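Local coordinates for protein signal recognition particle receptor FtsY (Sulfolobus acidocaldarius, PDB 5L3S) that serves as the receptor for the signal recognition particle, joining an SRP54-type helical bundle to a P-loop nucleotide-binding domain, at residues Asp25-Leu30 and Glu68-Thr73; Tyr41-Lys46 and Leu262-Lys267; Thr132-Ser137 and Leu155-Ile160; Leu219-Leu224 and Val245-Val250. One frame throughout, in Å; residues are numbered along the deposited sequence.

In the fold
Contact 1 lies within the helical bundle and contact 2 joins that bundle to the nucleotide-binding domain; their centres are about 18 Å apart, and helix 20-36 of the first runs on to helix 41-55 of the second. Contacts 3 and 4 are two strand pairings in one sheet, their centres about 22 Å apart. Contact 4 carries a direct bond to GNP, through the backbone of Lys249. Contacts 2 and 4 touch, with Leu262 CD1 placed 3.9 Å from Val245 CG2, so helix 258-266, which meets the bundle in contact 2, also packs on the strands of contact 4. Contacts 1 and 3, about 49 Å apart between centres, mark opposite sides of the chain's centre.

Contact 1 of 4, residues Asp25-Leu30 and Glu68-Thr73; sequences DVIEEL and EIVINT
Val70 presses its CG1 methyl against both Val26 and Leu30, which stand one helical turn apart on the facing helix. The valines meet tip to tip: Val26 CG1 lies 3.7 Å from Val70 CG1 and 3.8 Å from Val70 CG2, so a single methyl rests against both branches of its partner. A chi1 of 65° places Val26 CG1 between its own backbone N and carbonyl carbon and directs the other methyl, CG2, toward Ile71, whose CG1 is 4.2 Å from it. Leu30 approaches at a slant, with CD1 3.7 Å from Val70 CG1, while its second branch leans on Ile71 (Leu30 CD2 to Ile71 CG1, 4.2 Å). This is side-chain packing in the SRP54-type helical bundle: segments 25-30 and 68-73, on helices 20-36 and 66-85, run in broadly the same direction, crossing at -39° with axes 10.2 Å apart at closest approach. Between the two segments the spacing is bridged by branched aliphatic groups. Ile27 reaches Val70 from the flank through CD1, 4.3 Å from Val70 CG1. Leu51 of helix 41-55 packs on both Ile27 and Val70, while Leu30 extends the apolar seam to Leu74.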
loop_
_atom_site.group_PDB
_atom_site.type_symbol
_atom_site.label_atom_id
_atom_site.label_comp_id
_atom_site.label_asym_id
_atom_site.label_seq_id
_atom_site.Cartn_x
_atom_site.Cartn_y
_atom_site.Cartn_z
ATOM N N ASP B 25 25.191 4.965 20.605
ATOM C CA ASP B 25 25.463 4.290 19.340
ATOM C C ASP B 25 24.444 3.211 19.006
ATOM O O ASP B 25 23.969 3.124 17.873
ATOM C CB ASP B 25 26.861 3.676 19.339
ATOM C CG ASP B 25 27.945 4.713 19.236
ATOM O OD1 ASP B 25 27.628 5.853 18.836
ATOM O OD2 ASP B 25 29.110 4.389 19.548
ATOM N N VAL B 26 24.117 2.373 19.980
ATOM C CA VAL B 26 23.203 1.273 19.708
ATOM C C VAL B 26 21.763 1.761 19.515
ATOM O O VAL B 26 21.004 1.186 18.724
ATOM C CB VAL B 26 23.293 0.161 20.787
ATOM C CG1 VAL B 26 22.841 0.678 22.143
ATOM C CG2 VAL B 26 22.476 -1.052 20.364
ATOM N N ILE B 27 21.386 2.828 20.216
ATOM C CA ILE B 27 20.039 3.379 20.065
ATOM C C ILE B 27 19.839 3.902 18.637
ATOM O O ILE B 27 18.764 3.747 18.047
ATOM C CB ILE B 27 19.746 4.490 21.111
ATOM C CG1 ILE B 27 19.626 3.897 22.514
ATOM C CG2 ILE B 27 18.445 5.202 20.803
ATOM C CD1 ILE B 27 18.445 2.994 22.695
ATOM N N GLU B 28 20.881 4.502 18.070
ATOM C CA GLU B 28 20.789 4.974 16.696
ATOM C C GLU B 28 20.694 3.843 15.673
ATOM O O GLU B 28 19.902 3.934 14.731
ATOM C CB GLU B 28 21.921 5.943 16.348
ATOM C CG GLU B 28 21.805 7.283 17.070
ATOM C CD GLU B 28 20.426 7.912 16.919
ATOM O OE1 GLU B 28 20.052 8.280 15.783
ATOM O OE2 GLU B 28 19.713 8.037 17.937
ATOM N N GLU B 29 21.486 2.789 15.838
ATOM C CA GLU B 29 21.357 1.637 14.940
ATOM C C GLU B 29 19.950 1.043 15.025
ATOM O O GLU B 29 19.357 0.683 14.009
ATOM C CB GLU B 29 22.397 0.561 15.254
ATOM C CG GLU B 29 23.806 0.906 14.802
ATOM C CD GLU B 29 24.838 -0.128 15.228
ATOM O OE1 GLU B 29 24.492 -1.035 16.017
ATOM O OE2 GLU B 29 25.999 -0.032 14.772
ATOM N N LEU B 30 19.414 0.952 16.239
ATOM C CA LEU B 30 18.065 0.424 16.423
ATOM C C LEU B 30 17.001 1.325 15.794
ATOM O O LEU B 30 15.990 0.836 15.286
ATOM C CB LEU B 30 17.764 0.194 17.905
ATOM C CG LEU B 30 18.549 -0.966 18.527
ATOM C CD1 LEU B 30 18.354 -1.031 20.041
ATOM C CD2 LEU B 30 18.159 -2.285 17.867
ATOM N N GLU B 68 24.229 -5.684 23.514
ATOM C CA GLU B 68 23.361 -6.854 23.470
ATOM C C GLU B 68 22.223 -6.784 24.485
ATOM O O GLU B 68 21.095 -7.145 24.162
ATOM C CB GLU B 68 24.143 -8.158 23.635
ATOM C CG GLU B 68 23.298 -9.381 23.289
ATOM C CD GLU B 68 24.061 -10.687 23.382
ATOM O OE1 GLU B 68 25.107 -10.722 24.068
ATOM O OE2 GLU B 68 23.610 -11.679 22.766
ATOM N N ILE B 69 22.514 -6.321 25.703
ATOM C CA ILE B 69 21.454 -6.111 26.692
ATOM C C ILE B 69 20.396 -5.136 26.159
ATOM O O ILE B 69 19.201 -5.322 26.382
ATOM C CB ILE B 69 22.004 -5.623 28.059
ATOM C CG1 ILE B 69 22.679 -6.772 28.806
ATOM C CG2 ILE B 69 20.886 -5.075 28.938
ATOM C CD1 ILE B 69 24.175 -6.816 28.655
ATOM N N VAL B 70 20.845 -4.107 25.445
ATOM C CA VAL B 70 19.940 -3.126 24.854
ATOM C C VAL B 70 19.037 -3.774 23.819
ATOM O O VAL B 70 17.819 -3.587 23.838
ATOM C CB VAL B 70 20.715 -1.974 24.178
ATOM C CG1 VAL B 70 19.763 -1.046 23.414
ATOM C CG2 VAL B 70 21.500 -1.201 25.214
ATOM N N ILE B 71 19.638 -4.542 22.916
ATOM C CA ILE B 71 18.888 -5.203 21.854
ATOM C C ILE B 71 17.903 -6.213 22.433
ATOM O O ILE B 71 16.742 -6.272 22.022
ATOM C CB ILE B 71 19.835 -5.887 20.847
ATOM C CG1 ILE B 71 20.620 -4.827 20.063
ATOM C CG2 ILE B 71 19.063 -6.770 19.893
ATOM C CD1 ILE B 71 21.756 -5.389 19.219
ATOM N N ASN B 72 18.357 -7.001 23.402
ATOM C CA ASN B 72 17.477 -7.983 24.027
ATOM C C ASN B 72 16.357 -7.344 24.838
ATOM O O ASN B 72 15.237 -7.846 24.848
ATOM C CB ASN B 72 18.270 -8.968 24.887
ATOM C CG ASN B 72 18.996 -9.992 24.053
ATOM O OD1 ASN B 72 18.723 -10.134 22.857
ATOM N ND2 ASN B 72 19.924 -10.715 24.668
ATOM N N THR B 73 16.662 -6.245 25.524
ATOM C CA THR B 73 15.637 -5.509 26.263
ATOM C C THR B 73 14.560 -5.001 25.288
ATOM O O THR B 73 13.362 -5.063 25.578
ATOM C CB THR B 73 16.242 -4.334 27.061
ATOM O OG1 THR B 73 17.268 -4.828 27.926
ATOM C CG2 THR B 73 15.186 -3.648 27.907
#

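Contact 2 of 4, residues Tyr41-Lys46 and Leu262-Lys267; sequences YEVTEK and LAYELK
Val43 lays its two methyls alongside consecutive residues of the other helix, pointing the opposite way to their side chains. The tight part is at Glu265, where Val43 CG2 lies 3.6 Å from the aliphatic CG, and Val43 CG1 is 4.2 Å from Tyr264 CD1. Lys46 crosses the tyrosine obliquely, its CB 3.7 Å from Tyr264 OH; that hydroxyl is hydrogen-bonded to Asp50. Toward solvent the grip slackens: the exposed Lys46 extends its chain past the ring to a salt bridge with Glu265, NZ to OE2 3.3 Å, a weak bond. Glu265 turns at chi2 (-65°), which brings its carboxylate back to where the ammonium group meets it. Its other oxygen, OE1, is paired with Arg234, so the lysine is a second partner. The two helix segments cross nearly at right angles, 86°, with axes 10.8 Å apart, joining helix 41-55 of the bundle to helix 258-266 of the nucleotide-binding domain. Helix 228-239 adjoins this junction through Leu230 on Val43, and helix 66-85 packs on Ala263.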
loop_
_atom_site.group_PDB
_atom_site.type_symbol
_atom_site.label_atom_id
_atom_site.label_comp_id
_atom_site.label_asym_id
_atom_site.label_seq_id
_atom_site.Cartn_x
_atom_site.Cartn_y
_atom_site.Cartn_z
ATOM N N TYR B 41 8.016 7.113 12.397
ATOM C CA TYR B 41 9.043 7.894 13.077
ATOM C C TYR B 41 8.659 8.191 14.523
ATOM O O TYR B 41 9.469 8.027 15.450
ATOM C CB TYR B 41 9.290 9.216 12.337
ATOM C CG TYR B 41 10.525 9.958 12.802
ATOM C CD1 TYR B 41 11.707 9.904 12.074
ATOM C CD2 TYR B 41 10.513 10.707 13.980
ATOM C CE1 TYR B 41 12.847 10.584 12.505
ATOM C CE2 TYR B 41 11.638 11.381 14.415
ATOM C CZ TYR B 41 12.801 11.317 13.677
ATOM O OH TYR B 41 13.915 11.992 14.118
ATOM N N GLU B 42 7.420 8.637 14.701
ATOM C CA GLU B 42 6.928 9.067 16.005
ATOM C C GLU B 42 6.857 7.908 17.018
ATOM O O GLU B 42 7.166 8.080 18.193
ATOM C CB GLU B 42 5.563 9.747 15.841
ATOM C CG GLU B 42 5.580 11.023 14.965
ATOM C CD GLU B 42 5.660 10.757 13.447
ATOM O OE1 GLU B 42 5.305 9.648 12.987
ATOM O OE2 GLU B 42 6.085 11.675 12.709
ATOM N N VAL B 43 6.451 6.731 16.554
ATOM C CA VAL B 43 6.373 5.555 17.415
ATOM C C VAL B 43 7.771 5.017 17.731
ATOM O O VAL B 43 8.064 4.641 18.866
ATOM C CB VAL B 43 5.499 4.459 16.770
ATOM C CG1 VAL B 43 5.583 3.146 17.554
ATOM C CG2 VAL B 43 4.067 4.949 16.677
ATOM N N THR B 44 8.629 4.991 16.717
ATOM C CA THR B 44 10.034 4.613 16.897
ATOM C C THR B 44 10.710 5.458 17.967
ATOM O O THR B 44 11.389 4.932 18.854
ATOM C CB THR B 44 10.789 4.715 15.565
ATOM O OG1 THR B 44 10.379 3.634 14.721
ATOM C CG2 THR B 44 12.296 4.635 15.768
ATOM N N GLU B 45 10.518 6.771 17.897
ATOM C CA GLU B 45 11.095 7.658 18.904
ATOM C C GLU B 45 10.602 7.354 20.331
ATOM O O GLU B 45 11.400 7.292 21.273
ATOM C CB GLU B 45 10.835 9.117 18.553
ATOM C CG GLU B 45 11.505 10.088 19.512
ATOM C CD GLU B 45 11.523 11.511 18.991
ATOM O OE1 GLU B 45 10.988 11.750 17.883
ATOM O OE2 GLU B 45 12.076 12.388 19.694
ATOM N N LYS B 46 9.295 7.158 20.492
ATOM C CA LYS B 46 8.743 6.901 21.828
ATOM C C LYS B 46 9.256 5.579 22.382
ATOM O O LYS B 46 9.617 5.484 23.546
ATOM C CB LYS B 46 7.215 6.894 21.801
ATOM C CG LYS B 46 6.576 8.258 21.603
ATOM C CD LYS B 46 5.082 8.112 21.345
ATOM C CE LYS B 46 4.375 9.456 21.286
ATOM N NZ LYS B 46 2.986 9.308 20.749
ATOM N N LEU B 262 0.360 -0.201 15.775
ATOM C CA LEU B 262 -1.034 -0.474 16.110
ATOM C C LEU B 262 -1.212 -0.860 17.577
ATOM O O LEU B 262 -2.091 -0.342 18.267
ATOM C CB LEU B 262 -1.554 -1.611 15.240
ATOM C CG LEU B 262 -1.897 -1.272 13.804
ATOM C CD1 LEU B 262 -2.196 -2.555 13.063
ATOM C CD2 LEU B 262 -3.093 -0.357 13.821
ATOM N N ALA B 263 -0.379 -1.783 18.039
ATOM C CA ALA B 263 -0.430 -2.213 19.427
ATOM C C ALA B 263 -0.020 -1.075 20.350
ATOM O O ALA B 263 -0.693 -0.799 21.343
ATOM C CB ALA B 263 0.463 -3.421 19.638
ATOM N N TYR B 264 1.079 -0.405 20.012
ATOM C CA TYR B 264 1.639 0.618 20.888
ATOM C C TYR B 264 0.735 1.852 20.988
ATOM O O TYR B 264 0.474 2.340 22.082
ATOM C CB TYR B 264 3.060 1.005 20.435
ATOM C CG TYR B 264 3.803 1.897 21.391
ATOM C CD1 TYR B 264 3.716 3.280 21.298
ATOM C CD2 TYR B 264 4.600 1.356 22.397
ATOM C CE1 TYR B 264 4.401 4.096 22.182
ATOM C CE2 TYR B 264 5.286 2.159 23.273
ATOM C CZ TYR B 264 5.183 3.527 23.167
ATOM O OH TYR B 264 5.870 4.320 24.056
ATOM N N GLU B 265 0.254 2.343 19.852
ATOM C CA GLU B 265 -0.586 3.543 19.810
ATOM C C GLU B 265 -2.080 3.317 20.044
ATOM O O GLU B 265 -2.723 4.107 20.728
ATOM C CB GLU B 265 -0.442 4.245 18.456
ATOM C CG GLU B 265 0.858 4.960 18.286
ATOM C CD GLU B 265 0.983 6.108 19.248
ATOM O OE1 GLU B 265 -0.004 6.862 19.393
ATOM O OE2 GLU B 265 2.057 6.249 19.865
ATOM N N LEU B 266 -2.632 2.269 19.442
ATOM C CA LEU B 266 -4.085 2.114 19.367
ATOM C C LEU B 266 -4.623 0.925 20.156
ATOM O O LEU B 266 -5.835 0.730 20.224
ATOM C CB LEU B 266 -4.525 1.982 17.909
ATOM C CG LEU B 266 -4.104 3.140 17.001
ATOM C CD1 LEU B 266 -4.549 2.901 15.567
ATOM C CD2 LEU B 266 -4.663 4.436 17.543
ATOM N N LYS B 267 -3.719 0.145 20.743
ATOM C CA LYS B 267 -4.081 -1.103 21.405
ATOM C C LYS B 267 -4.913 -2.004 20.506
ATOM O O LYS B 267 -5.861 -2.634 20.969
ATOM C CB LYS B 267 -4.814 -0.848 22.738
ATOM C CG LYS B 267 -3.932 -0.217 23.807
ATOM C CD LYS B 267 -2.606 -0.949 23.869
ATOM C CE LYS B 267 -1.493 -0.084 24.437
ATOM N NZ LYS B 267 -0.163 -0.696 24.165
#

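Contact 3 of 4, residues Thr132-Ser137 and Leu155-Ile160; sequences TIIAAS and LEVQLI
Ile134 and Ile160 anchor the pairing through their backbones. Ile160 N donates to Ile134 O at 2.8 Å in an almost straight bond (179° at the hydrogen), and Ile160 O accepts Ala136 N at 3.0 Å. Before them, Ile134 N reaches Gln158 O at 3.1 Å. Toward the start of the pairing a water replaces the direct bond, donating to Thr132 O and accepting from Gln158 N, 2.8 Å from each, which implies that the strands spread there. Side chains sort onto two faces. On one, Leu159 CD1 sits 3.6 Å from Ile134 CG2 and also touches Ala136 CB; with CG anti to the backbone N (chi1 179°), the leucine swings its branch back over the neighbouring strand. Val157, in the loop just before the strand, sets CG2 4.0 Å from Ile134 CD1. The other face has Ile133 CD1 against Ile160 CG1. Further out, Leu148, Ala149 and Ala152 of helix 144-155 pack on the Ile134 and Leu159 face, and a Schellman motif with Glu156 at positive phi ends that helix. Strand, helix and parallel strand together form a beta-alpha-beta crossover at the edge of the P-loop NTPase sheet.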
loop_
_atom_site.group_PDB
_atom_site.type_symbol
_atom_site.label_atom_id
_atom_site.label_comp_id
_atom_site.label_asym_id
_atom_site.label_seq_id
_atom_site.Cartn_x
_atom_site.Cartn_y
_atom_site.Cartn_z
ATOM N N THR B 132 -20.205 -20.885 5.545
ATOM C CA THR B 132 -20.026 -19.462 5.298
ATOM C C THR B 132 -20.780 -18.998 4.066
ATOM O O THR B 132 -20.911 -19.750 3.102
ATOM C CB THR B 132 -18.534 -19.125 5.052
ATOM O OG1 THR B 132 -18.086 -19.794 3.867
ATOM C CG2 THR B 132 -17.667 -19.559 6.221
ATOM N N ILE B 133 -21.259 -17.762 4.092
ATOM C CA ILE B 133 -21.719 -17.114 2.866
ATOM C C ILE B 133 -21.096 -15.731 2.806
ATOM O O ILE B 133 -20.721 -15.154 3.834
ATOM C CB ILE B 133 -23.255 -16.997 2.754
ATOM C CG1 ILE B 133 -23.804 -15.991 3.762
ATOM C CG2 ILE B 133 -23.928 -18.355 2.904
ATOM C CD1 ILE B 133 -25.296 -15.787 3.633
ATOM N N ILE B 134 -20.971 -15.203 1.596
ATOM C CA ILE B 134 -20.355 -13.908 1.388
ATOM C C ILE B 134 -21.416 -12.934 0.917
ATOM O O ILE B 134 -22.228 -13.270 0.052
ATOM C CB ILE B 134 -19.280 -13.991 0.288
ATOM C CG1 ILE B 134 -18.252 -15.070 0.632
ATOM C CG2 ILE B 134 -18.653 -12.615 0.041
ATOM C CD1 ILE B 134 -17.280 -15.391 -0.492
ATOM N N ALA B 135 -21.419 -11.746 1.516
ATOM C CA ALA B 135 -22.227 -10.632 1.043
ATOM C C ALA B 135 -21.373 -9.755 0.122
ATOM O O ALA B 135 -20.352 -9.197 0.550
ATOM C CB ALA B 135 -22.720 -9.815 2.217
ATOM N N ALA B 136 -21.798 -9.630 -1.131
ATOM C CA ALA B 136 -21.115 -8.784 -2.113
ATOM C C ALA B 136 -21.532 -7.330 -1.944
ATOM O O ALA B 136 -22.222 -6.767 -2.793
ATOM C CB ALA B 136 -21.409 -9.271 -3.524
ATOM N N SER B 137 -21.104 -6.713 -0.849
ATOM C CA SER B 137 -21.556 -5.361 -0.516
ATOM C C SER B 137 -20.675 -4.216 -1.063
ATOM O O SER B 137 -20.864 -3.069 -0.682
ATOM C CB SER B 137 -21.773 -5.218 0.995
ATOM O OG SER B 137 -22.989 -5.843 1.397
ATOM N N LEU B 155 -14.463 -21.660 -4.181
ATOM C CA LEU B 155 -14.519 -22.103 -2.778
ATOM C C LEU B 155 -15.795 -22.902 -2.500
ATOM O O LEU B 155 -15.962 -23.482 -1.424
ATOM C CB LEU B 155 -14.453 -20.894 -1.850
ATOM C CG LEU B 155 -13.146 -20.095 -1.923
ATOM C CD1 LEU B 155 -13.408 -18.687 -1.491
ATOM C CD2 LEU B 155 -12.085 -20.744 -1.049
ATOM N N GLU B 156 -16.689 -22.920 -3.483
ATOM C CA GLU B 156 -17.986 -23.601 -3.384
ATOM C C GLU B 156 -18.817 -23.094 -2.214
ATOM O O GLU B 156 -19.345 -23.874 -1.420
ATOM C CB GLU B 156 -17.820 -25.125 -3.318
ATOM C CG GLU B 156 -17.216 -25.729 -4.568
ATOM C CD GLU B 156 -17.123 -27.236 -4.503
ATOM O OE1 GLU B 156 -16.402 -27.752 -3.624
ATOM O OE2 GLU B 156 -17.773 -27.910 -5.326
ATOM N N VAL B 157 -18.908 -21.780 -2.090
ATOM C CA VAL B 157 -19.769 -21.185 -1.083
ATOM C C VAL B 157 -20.740 -20.241 -1.755
ATOM O O VAL B 157 -20.475 -19.751 -2.854
ATOM C CB VAL B 157 -18.966 -20.419 -0.007
ATOM C CG1 VAL B 157 -18.049 -21.377 0.740
ATOM C CG2 VAL B 157 -18.174 -19.287 -0.629
ATOM N N GLN B 158 -21.862 -19.988 -1.095
ATOM C CA GLN B 158 -22.885 -19.103 -1.645
ATOM C C GLN B 158 -22.492 -17.629 -1.576
ATOM O O GLN B 158 -22.065 -17.136 -0.535
ATOM C CB GLN B 158 -24.201 -19.298 -0.903
ATOM C CG GLN B 158 -25.209 -18.189 -1.173
ATOM C CD GLN B 158 -26.167 -18.529 -2.299
ATOM O OE1 GLN B 158 -26.836 -19.555 -2.258
ATOM N NE2 GLN B 158 -26.236 -17.661 -3.312
ATOM N N LEU B 159 -22.655 -16.926 -2.693
ATOM C CA LEU B 159 -22.468 -15.483 -2.732
ATOM C C LEU B 159 -23.830 -14.812 -2.804
ATOM O O LEU B 159 -24.652 -15.151 -3.652
ATOM C CB LEU B 159 -21.661 -15.072 -3.970
ATOM C CG LEU B 159 -21.430 -13.571 -4.119
ATOM C CD1 LEU B 159 -20.559 -13.046 -2.973
ATOM C CD2 LEU B 159 -20.782 -13.260 -5.471
ATOM N N ILE B 160 -24.069 -13.849 -1.931
ATOM C CA ILE B 160 -25.309 -13.099 -1.996
ATOM C C ILE B 160 -25.033 -11.757 -2.695
ATOM O O ILE B 160 -24.273 -10.918 -2.196
ATOM C CB ILE B 160 -25.900 -12.885 -0.598
ATOM C CG1 ILE B 160 -26.140 -14.243 0.076
ATOM C CG2 ILE B 160 -27.199 -12.074 -0.670
ATOM C CD1 ILE B 160 -27.303 -15.024 -0.527
HETATM O O HOH W 1 -22.308 -21.368 1.286
#

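Contact 4 of 4, residues Leu219-Leu224 and Val245-Val250. With GNP (phosphoaminophosphonic acid-guanylate ester), chain R.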
loop_
_atom_site.group_PDB
_atom_site.type_symbol
_atom_site.label_atom_id
_atom_site.label_comp_id
_atom_site.label_asym_id
_atom_site.label_seq_id
_atom_site.Cartn_x
_atom_site.Cartn_y
_atom_site.Cartn_z
ATOM N N LEU B 219 -10.321 -4.248 9.984
ATOM C CA LEU B 219 -9.684 -3.277 9.106
ATOM C C LEU B 219 -8.575 -3.986 8.352
ATOM O O LEU B 219 -7.778 -4.723 8.946
ATOM C CB LEU B 219 -9.108 -2.123 9.923
ATOM C CG LEU B 219 -8.210 -1.147 9.135
ATOM C CD1 LEU B 219 -8.998 -0.419 8.068
ATOM C CD2 LEU B 219 -7.485 -0.173 10.109
ATOM N N ILE B 220 -8.534 -3.786 7.037
ATOM C CA ILE B 220 -7.432 -4.306 6.237
ATOM C C ILE B 220 -6.386 -3.206 5.983
ATOM O O ILE B 220 -6.727 -2.119 5.535
ATOM C CB ILE B 220 -7.924 -4.878 4.896
ATOM C CG1 ILE B 220 -9.038 -5.916 5.126
ATOM C CG2 ILE B 220 -6.760 -5.497 4.140
ATOM C CD1 ILE B 220 -8.614 -7.037 6.065
ATOM N N LEU B 221 -5.130 -3.492 6.320
ATOM C CA LEU B 221 -4.011 -2.588 6.041
ATOM C C LEU B 221 -2.985 -3.291 5.148
ATOM O O LEU B 221 -2.740 -4.489 5.287
ATOM C CB LEU B 221 -3.345 -2.105 7.356
ATOM C CG LEU B 221 -4.222 -1.277 8.312
ATOM C CD1 LEU B 221 -3.559 -1.044 9.670
ATOM C CD2 LEU B 221 -4.620 0.073 7.678
ATOM N N ASP B 222 -2.392 -2.527 4.231
ATOM C CA ASP B 222 -1.351 -2.999 3.325
ATOM C C ASP B 222 0.006 -2.899 4.028
ATOM O O ASP B 222 0.416 -1.809 4.432
ATOM C CB ASP B 222 -1.341 -2.082 2.079
ATOM C CG ASP B 222 -0.496 -2.622 0.932
ATOM O OD1 ASP B 222 0.519 -3.307 1.180
ATOM O OD2 ASP B 222 -0.866 -2.352 -0.240
ATOM N N SER B 223 0.720 -4.014 4.154
ATOM C CA SER B 223 2.014 -3.978 4.859
ATOM C C SER B 223 3.114 -3.227 4.106
ATOM O O SER B 223 4.150 -2.910 4.695
ATOM C CB SER B 223 2.501 -5.377 5.218
ATOM O OG SER B 223 2.880 -6.095 4.061
ATOM N N LEU B 224 2.909 -2.956 2.814
ATOM C CA LEU B 224 3.867 -2.128 2.064
ATOM C C LEU B 224 3.715 -0.645 2.355
ATOM O O LEU B 224 4.604 0.147 2.047
ATOM C CB LEU B 224 3.749 -2.352 0.564
ATOM C CG LEU B 224 4.490 -3.564 0.013
ATOM C CD1 LEU B 224 4.047 -3.815 -1.426
ATOM C CD2 LEU B 224 6.006 -3.365 0.108
ATOM N N VAL B 245 -7.025 -6.181 12.964
ATOM C CA VAL B 245 -6.478 -5.832 11.665
ATOM C C VAL B 245 -5.953 -7.096 11.003
ATOM O O VAL B 245 -5.419 -7.986 11.681
ATOM C CB VAL B 245 -5.316 -4.820 11.852
ATOM C CG1 VAL B 245 -4.473 -4.693 10.593
ATOM C CG2 VAL B 245 -5.866 -3.465 12.287
ATOM N N ILE B 246 -6.102 -7.176 9.687
ATOM C CA ILE B 246 -5.334 -8.126 8.894
ATOM C C ILE B 246 -4.371 -7.328 8.000
ATOM O O ILE B 246 -4.786 -6.391 7.324
ATOM C CB ILE B 246 -6.262 -9.056 8.061
ATOM C CG1 ILE B 246 -7.018 -10.016 9.002
ATOM C CG2 ILE B 246 -5.456 -9.839 7.015
ATOM C CD1 ILE B 246 -8.095 -10.888 8.301
ATOM N N LEU B 247 -3.089 -7.692 8.034
ATOM C CA LEU B 247 -2.059 -7.044 7.216
ATOM C C LEU B 247 -1.798 -7.885 5.982
ATOM O O LEU B 247 -1.541 -9.086 6.103
ATOM C CB LEU B 247 -0.743 -6.961 8.006
ATOM C CG LEU B 247 -0.723 -6.163 9.301
ATOM C CD1 LEU B 247 0.717 -6.064 9.824
ATOM C CD2 LEU B 247 -1.296 -4.784 9.046
ATOM N N THR B 248 -1.831 -7.264 4.801
ATOM C CA THR B 248 -1.651 -8.003 3.550
ATOM C C THR B 248 -0.289 -7.764 2.889
ATOM O O THR B 248 0.432 -6.833 3.248
ATOM C CB THR B 248 -2.708 -7.569 2.515
ATOM O OG1 THR B 248 -2.538 -6.174 2.252
ATOM C CG2 THR B 248 -4.139 -7.824 3.051
ATOM N N LYS B 249 0.038 -8.614 1.913
ATOM C CA LYS B 249 1.181 -8.413 1.033
ATOM C C LYS B 249 2.505 -8.453 1.776
ATOM O O LYS B 249 3.469 -7.828 1.367
ATOM C CB LYS B 249 1.040 -7.100 0.239
ATOM C CG LYS B 249 -0.267 -7.002 -0.549
ATOM C CD LYS B 249 -0.424 -5.617 -1.231
ATOM C CE LYS B 249 -1.906 -5.400 -1.650
ATOM N NZ LYS B 249 -2.159 -4.012 -2.165
ATOM N N VAL B 250 2.537 -9.205 2.872
ATOM C CA VAL B 250 3.741 -9.330 3.686
ATOM C C VAL B 250 4.806 -10.069 2.875
ATOM O O VAL B 250 6.012 -9.913 3.104
ATOM C CB VAL B 250 3.392 -10.033 5.020
ATOM C CG1 VAL B 250 4.631 -10.474 5.764
ATOM C CG2 VAL B 250 2.547 -9.093 5.877
HETATM P PG GNP R . -10.820 -2.677 -3.751
HETATM O O1G GNP R . -12.082 -3.475 -3.519
HETATM O O2G GNP R . -10.774 -2.054 -5.139
HETATM O O3G GNP R . -10.613 -1.538 -2.776
HETATM N N3B GNP R . -9.565 -3.662 -3.626
HETATM P PB GNP R . -9.435 -4.717 -2.395
HETATM O O1B GNP R . -10.668 -5.496 -2.279
HETATM O O2B GNP R . -9.083 -3.977 -1.173
HETATM O O3A GNP R . -8.286 -5.622 -2.782
HETATM P PA GNP R . -8.268 -6.860 -3.689
HETATM O O1A GNP R . -8.737 -8.071 -2.939
HETATM O O2A GNP R . -8.937 -6.578 -4.997
HETATM O "O5'" GNP R . -6.746 -7.153 -3.927
HETATM C "C5'" GNP R . -5.879 -6.245 -4.680
HETATM C "C4'" GNP R . -4.701 -7.032 -5.226
HETATM O "O4'" GNP R . -3.782 -7.411 -4.135
HETATM C "C3'" GNP R . -5.085 -8.331 -5.905
HETATM O "O3'" GNP R . -4.197 -8.555 -6.986
HETATM C "C2'" GNP R . -4.847 -9.384 -4.808
HETATM O "O2'" GNP R . -4.568 -10.656 -5.366
HETATM C "C1'" GNP R . -3.555 -8.797 -4.220
HETATM N N9 GNP R . -3.283 -9.284 -2.868
HETATM C C8 GNP R . -4.121 -9.315 -1.786
HETATM N N7 GNP R . -3.558 -9.801 -0.693
HETATM C C5 GNP R . -2.262 -10.098 -1.107
HETATM C C6 GNP R . -1.184 -10.650 -0.382
HETATM O O6 GNP R . -1.206 -11.000 0.807
HETATM N N1 GNP R . -0.041 -10.810 -1.170
HETATM C C2 GNP R . 0.039 -10.440 -2.505
HETATM N N2 GNP R . 1.193 -10.643 -3.138
HETATM N N3 GNP R . -0.974 -9.922 -3.189
HETATM C C4 GNP R . -2.082 -9.788 -2.435
#
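Two neighbouring parallel strands of the P-loop NTPase sheet end here at the guanine pocket, with Leu221 flanked by Ile246 and Thr248: Leu221 N meets Ile246 O at 3.1 Å and Thr248 N meets Leu221 O at 3.0 Å. Beyond the strand ends, Ser223 grips the end of the other strand, since Thr248 O accepts both its backbone N and its OG, the latter at 2.7 Å. The Lys249 chain crosses over the base and lifts away toward its end. Its CG lies above the ring face, 3.7 Å from GNP C5, and its N donates to GNP O6 at 2.9 Å. The far end of the lysine forms a salt bridge with Asp222, NZ to OD2 2.9 Å, approaching from above the carboxylate plane (48° out of it); Gly111 O and the backbone of a neighbouring chain also take NZ. Asp222 is itself tied down by an Asx turn, its OD1 accepting Leu224 N. With Asp251 also bound to GNP through OD1, the sequence Thr248-Lys249-Val250-Asp251 is the TKxD guanine-recognition motif of this nucleotide-binding family.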